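Local coordinates for protein transcriptional regulator, crp family (Thermotoga maritima, PDB 1O5L) that probably acts as a DNA-binding transcription factor of the CRP family, joining a cyclic nucleotide-binding-like domain to a helix-turn-helix domain, at residues K17-G22 with I45-T50; D38-V43 with I73-F78. One frame throughout, in Å; residues are numbered along the deposited sequence.

Interaction 1: K17-G22 with I45-T50; sequences KLLPCG and ILLEGT
Ile45 opens the strand side of this contact and meets Leu18 end to end: its CD1 lies 4.3 Å from Leu18 CD1, a loose apolar approach. Both residues point their CB toward the other segment, yet the backbones stay well apart, with Leu18 CA and Ile45 CA 9.6 Å from each other, so the side chains alone span the gap. Ile45 also hydrogen-bonds through its backbone to Leu99 of strand 96-102, and Leu18 packs on Leu99, Ile101 and, from helix 103-112, Phe106 and Leu109. Leu18 thus plugs the angle between sheet and helix.

Leu46, next along, turns to the other side of the strand, where Ile68 and Pro70 receive it. Leu47 returns to the near side and makes the tighter touch, its CD1 3.9 Å from Leu19 CD2, with the two side chains crossing at a slant. Its CG stands anti to the carbonyl carbon and beside the backbone N (chi1 -67°), which sends the branch out across the gap. Leu19 starts off askew to the strand, but its methyl end swings nearer; it lies at the exposed margin, while Leu47 is buried. A classic beta bulge follows, in which Leu47 and Glu48 share Lys97 of strand 96-102 as their backbone partner.

Through Leu18 and Leu19 the 3-10 segment that runs through 17-21, tied by Cys21 N to Leu18 O at 2.9 Å, rests on the antiparallel sheet of the cyclic nucleotide-binding-type beta-roll.

Interaction 2: D38-V43 with I73-F78; sequences DPIEDV and IIASGF
Val43 with Ile73, and Ile40 with Ala75 and Phe78, make a buried apolar contact between the start of strand 42-48, with the loop leading into it, and the turn that follows the short strand 72-73. The contact lies near the centre of the chain and has no hydrogen bond across it.

At one end Val43 meets Ile73, methyl against methyl, with Val43 CG1 3.8 Å from Ile73 CG2. Each of these branches is anti to its own backbone N; for Val43 that is chi1 178°, and the methyl so placed reaches across to Ile73. Ile73 also packs on Phe120, so its side chain reaches helix 114-139 as well. Strands 42-48 and 72-73 are antiparallel neighbours in one sheet of the cyclic nucleotide-binding fold, an antiparallel beta-roll (jelly roll) of the cupin clan, and Ile74 and Leu44 share a backbone hydrogen bond.

At the other end Ile40 does the touching with the tip of its longer branch. Ile40 CD1 sits 3.8 Å from Phe78 CB, meeting the base of the aromatic side chain while the ring leads away. More loosely, Ile40 CD1 is also 4.5 Å from Ala75 CB. Phe78 N bonds to Ala75 O at 3.0 Å, an i to i+3 spacing that closes the turn and brings both residues within reach of one methyl.

Beyond the contact, Ser76 OG is hydrogen-bonded to Asp123 OD1 of helix 114-139. The ring of Phe78 meets that of Phe128 of the second subunit, their planes at about 60°, which places this turn beside the dimer interface.

Overall arrangement
Strand 42-48 serves both contacts: interaction 2 uses its beginning and interaction 1 its later part, with centres 14 Å apart. They meet directly where Ile45 CG1 packs against Ile73 CG1 at 4.0 Å, so apolar side chains run on from the N-terminal turn through the strand to the 73-78 turn. Along the chain the segments of the two contacts alternate. The centre of interaction 1 is about 12 Å, and that of interaction 2 about 5 Å, from the centre of the chain; the first lies against strand 96-102 and helix 103-112, whereas the second faces helix 114-139 and the second subunit. The strand therefore links the N-terminal margin of the domain to its dimer-facing side.

Interaction 1: K17-G22 with I45-T50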
# COMPACT_ATOMS: atom_id res chain seq x y z
N LYS A 17 15.77 -1.29 16.60
CA LYS A 17 17.09 -1.58 16.01
C LYS A 17 17.53 -0.56 14.95
O LYS A 17 18.73 -0.44 14.66
CB LYS A 17 17.10 -2.99 15.41
CG LYS A 17 17.05 -4.08 16.44
CD LYS A 17 17.01 -5.46 15.78
CE LYS A 17 16.97 -6.55 16.83
NZ LYS A 17 16.98 -7.92 16.22
N LEU A 18 16.58 0.19 14.39
CA LEU A 18 16.91 1.26 13.45
C LEU A 18 17.28 2.59 14.10
O LEU A 18 17.55 3.54 13.37
CB LEU A 18 15.78 1.49 12.45
CG LEU A 18 15.25 0.27 11.67
CD1 LEU A 18 14.13 0.63 10.69
CD2 LEU A 18 16.35 -0.46 10.97
N LEU A 19 17.36 2.66 15.43
CA LEU A 19 17.72 3.91 16.11
C LEU A 19 18.99 4.62 15.54
O LEU A 19 19.00 5.82 15.42
CB LEU A 19 17.87 3.69 17.62
CG LEU A 19 16.60 3.84 18.47
CD1 LEU A 19 16.77 3.25 19.89
CD2 LEU A 19 16.20 5.30 18.56
N PRO A 20 20.04 3.88 15.20
CA PRO A 20 21.27 4.47 14.67
C PRO A 20 21.12 5.20 13.31
O PRO A 20 21.98 6.01 12.94
CB PRO A 20 22.20 3.25 14.48
CG PRO A 20 21.63 2.18 15.35
CD PRO A 20 20.15 2.41 15.30
N CYS A 21 20.04 4.89 12.61
CA CYS A 21 19.77 5.32 11.24
C CYS A 21 19.11 6.69 11.14
O CYS A 21 18.92 7.21 10.06
CB CYS A 21 18.84 4.28 10.60
SG CYS A 21 19.51 2.60 10.71
N GLY A 22 18.75 7.29 12.26
CA GLY A 22 17.95 8.50 12.21
C GLY A 22 18.12 9.39 13.40
O GLY A 22 18.82 9.04 14.33
N ILE A 45 8.89 7.03 12.85
CA ILE A 45 8.54 5.87 13.67
C ILE A 45 8.30 6.31 15.11
O ILE A 45 9.19 6.91 15.73
CB ILE A 45 9.68 4.77 13.60
CG1 ILE A 45 9.92 4.33 12.15
CG2 ILE A 45 9.33 3.55 14.46
CD1 ILE A 45 11.14 3.43 11.98
N LEU A 46 7.13 5.99 15.65
CA LEU A 46 6.81 6.28 17.04
C LEU A 46 7.50 5.28 17.97
O LEU A 46 7.17 4.07 17.96
CB LEU A 46 5.30 6.23 17.30
CG LEU A 46 4.85 6.50 18.74
CD1 LEU A 46 5.17 7.95 19.12
CD2 LEU A 46 3.33 6.22 18.92
N LEU A 47 8.38 5.83 18.81
CA LEU A 47 9.23 5.08 19.72
C LEU A 47 8.56 4.89 21.06
O LEU A 47 8.61 3.80 21.64
CB LEU A 47 10.55 5.84 19.96
CG LEU A 47 11.50 5.95 18.76
CD1 LEU A 47 12.67 6.89 19.07
CD2 LEU A 47 12.00 4.56 18.34
N GLU A 48 8.00 5.98 21.58
CA GLU A 48 7.31 5.98 22.86
C GLU A 48 6.30 7.11 22.95
O GLU A 48 6.46 8.15 22.30
CB GLU A 48 8.29 6.03 24.03
CG GLU A 48 9.55 6.84 23.85
CD GLU A 48 10.43 6.79 25.10
OE1 GLU A 48 10.07 7.45 26.12
OE2 GLU A 48 11.47 6.05 25.07
N GLY A 49 5.25 6.89 23.76
CA GLY A 49 4.16 7.84 23.92
C GLY A 49 2.90 7.42 23.16
O GLY A 49 2.60 6.23 23.03
N THR A 50 2.16 8.41 22.68
CA THR A 50 0.88 8.19 21.99
C THR A 50 0.60 9.39 21.08
O THR A 50 0.68 10.55 21.52
CB THR A 50 -0.30 8.03 23.01
OG1 THR A 50 -0.04 7.00 23.97
CG2 THR A 50 -1.55 7.52 22.32

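Interaction 2: D38-V43 with I73-F78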
# COMPACT_ATOMS: atom_id res chain seq x y z
N ASP A 38 1.35 18.53 4.90
CA ASP A 38 2.81 18.67 5.03
C ASP A 38 3.50 17.59 4.18
O ASP A 38 3.02 16.46 4.14
CB ASP A 38 3.27 18.51 6.49
CG ASP A 38 3.01 19.76 7.36
OD1 ASP A 38 2.51 20.80 6.89
OD2 ASP A 38 3.27 19.79 8.57
N PRO A 39 4.59 17.92 3.49
CA PRO A 39 5.30 16.91 2.70
C PRO A 39 5.90 15.83 3.57
O PRO A 39 6.29 16.11 4.70
CB PRO A 39 6.41 17.70 1.94
CG PRO A 39 6.25 19.17 2.31
CD PRO A 39 5.18 19.27 3.36
N ILE A 40 5.88 14.60 3.07
CA ILE A 40 6.52 13.48 3.75
C ILE A 40 7.92 13.41 3.20
O ILE A 40 8.13 13.04 2.04
CB ILE A 40 5.79 12.14 3.52
CG1 ILE A 40 4.34 12.25 3.97
CG2 ILE A 40 6.55 10.98 4.21
CD1 ILE A 40 3.57 10.92 3.99
N GLU A 41 8.88 13.80 4.03
CA GLU A 41 10.28 13.74 3.65
C GLU A 41 11.04 12.60 4.36
O GLU A 41 11.79 11.87 3.75
CB GLU A 41 10.91 15.11 3.87
CG GLU A 41 10.45 16.07 2.78
CD GLU A 41 10.45 17.54 3.18
OE1 GLU A 41 10.55 17.85 4.39
OE2 GLU A 41 10.34 18.39 2.26
N ASP A 42 10.87 12.47 5.65
CA ASP A 42 11.50 11.40 6.39
C ASP A 42 10.42 10.39 6.75
O ASP A 42 9.23 10.75 6.89
CB ASP A 42 12.12 11.96 7.65
CG ASP A 42 13.43 12.68 7.40
OD1 ASP A 42 14.04 12.80 6.30
OD2 ASP A 42 13.98 13.19 8.40
N VAL A 43 10.84 9.14 6.90
CA VAL A 43 10.03 8.09 7.48
C VAL A 43 10.03 8.29 9.02
O VAL A 43 11.10 8.35 9.68
CB VAL A 43 10.60 6.70 7.11
CG1 VAL A 43 9.79 5.58 7.76
CG2 VAL A 43 10.67 6.53 5.59
N ILE A 73 5.55 2.66 12.20
CA ILE A 73 5.73 3.69 11.16
C ILE A 73 4.44 4.50 10.99
O ILE A 73 3.37 3.93 10.93
CB ILE A 73 6.13 3.07 9.80
CG1 ILE A 73 7.40 2.24 9.91
CG2 ILE A 73 6.34 4.20 8.73
CD1 ILE A 73 7.59 1.21 8.81
N ILE A 74 4.57 5.81 10.90
CA ILE A 74 3.46 6.72 10.65
C ILE A 74 3.16 6.96 9.14
O ILE A 74 4.04 7.39 8.38
CB ILE A 74 3.77 8.05 11.34
CG1 ILE A 74 3.89 7.82 12.84
CG2 ILE A 74 2.70 9.12 10.98
CD1 ILE A 74 4.50 8.96 13.58
N ALA A 75 1.91 6.73 8.74
CA ALA A 75 1.42 7.03 7.39
C ALA A 75 2.24 6.29 6.36
O ALA A 75 2.63 6.84 5.34
CB ALA A 75 1.43 8.55 7.11
N SER A 76 2.46 5.01 6.64
CA SER A 76 3.36 4.16 5.88
C SER A 76 2.97 4.03 4.39
O SER A 76 3.82 4.09 3.49
CB SER A 76 3.48 2.78 6.58
OG SER A 76 2.34 1.95 6.36
N GLY A 77 1.69 3.84 4.14
CA GLY A 77 1.18 3.77 2.77
C GLY A 77 1.27 5.05 1.92
O GLY A 77 1.03 5.00 0.72
N PHE A 78 1.62 6.18 2.54
CA PHE A 78 1.67 7.47 1.85
C PHE A 78 3.11 7.89 1.54
O PHE A 78 3.34 8.80 0.73
CB PHE A 78 0.94 8.54 2.68
CG PHE A 78 -0.54 8.30 2.82
CD1 PHE A 78 -1.42 8.74 1.84
CD2 PHE A 78 -1.05 7.65 3.93
CE1 PHE A 78 -2.82 8.51 1.96
CE2 PHE A 78 -2.45 7.42 4.06
CZ PHE A 78 -3.33 7.85 3.08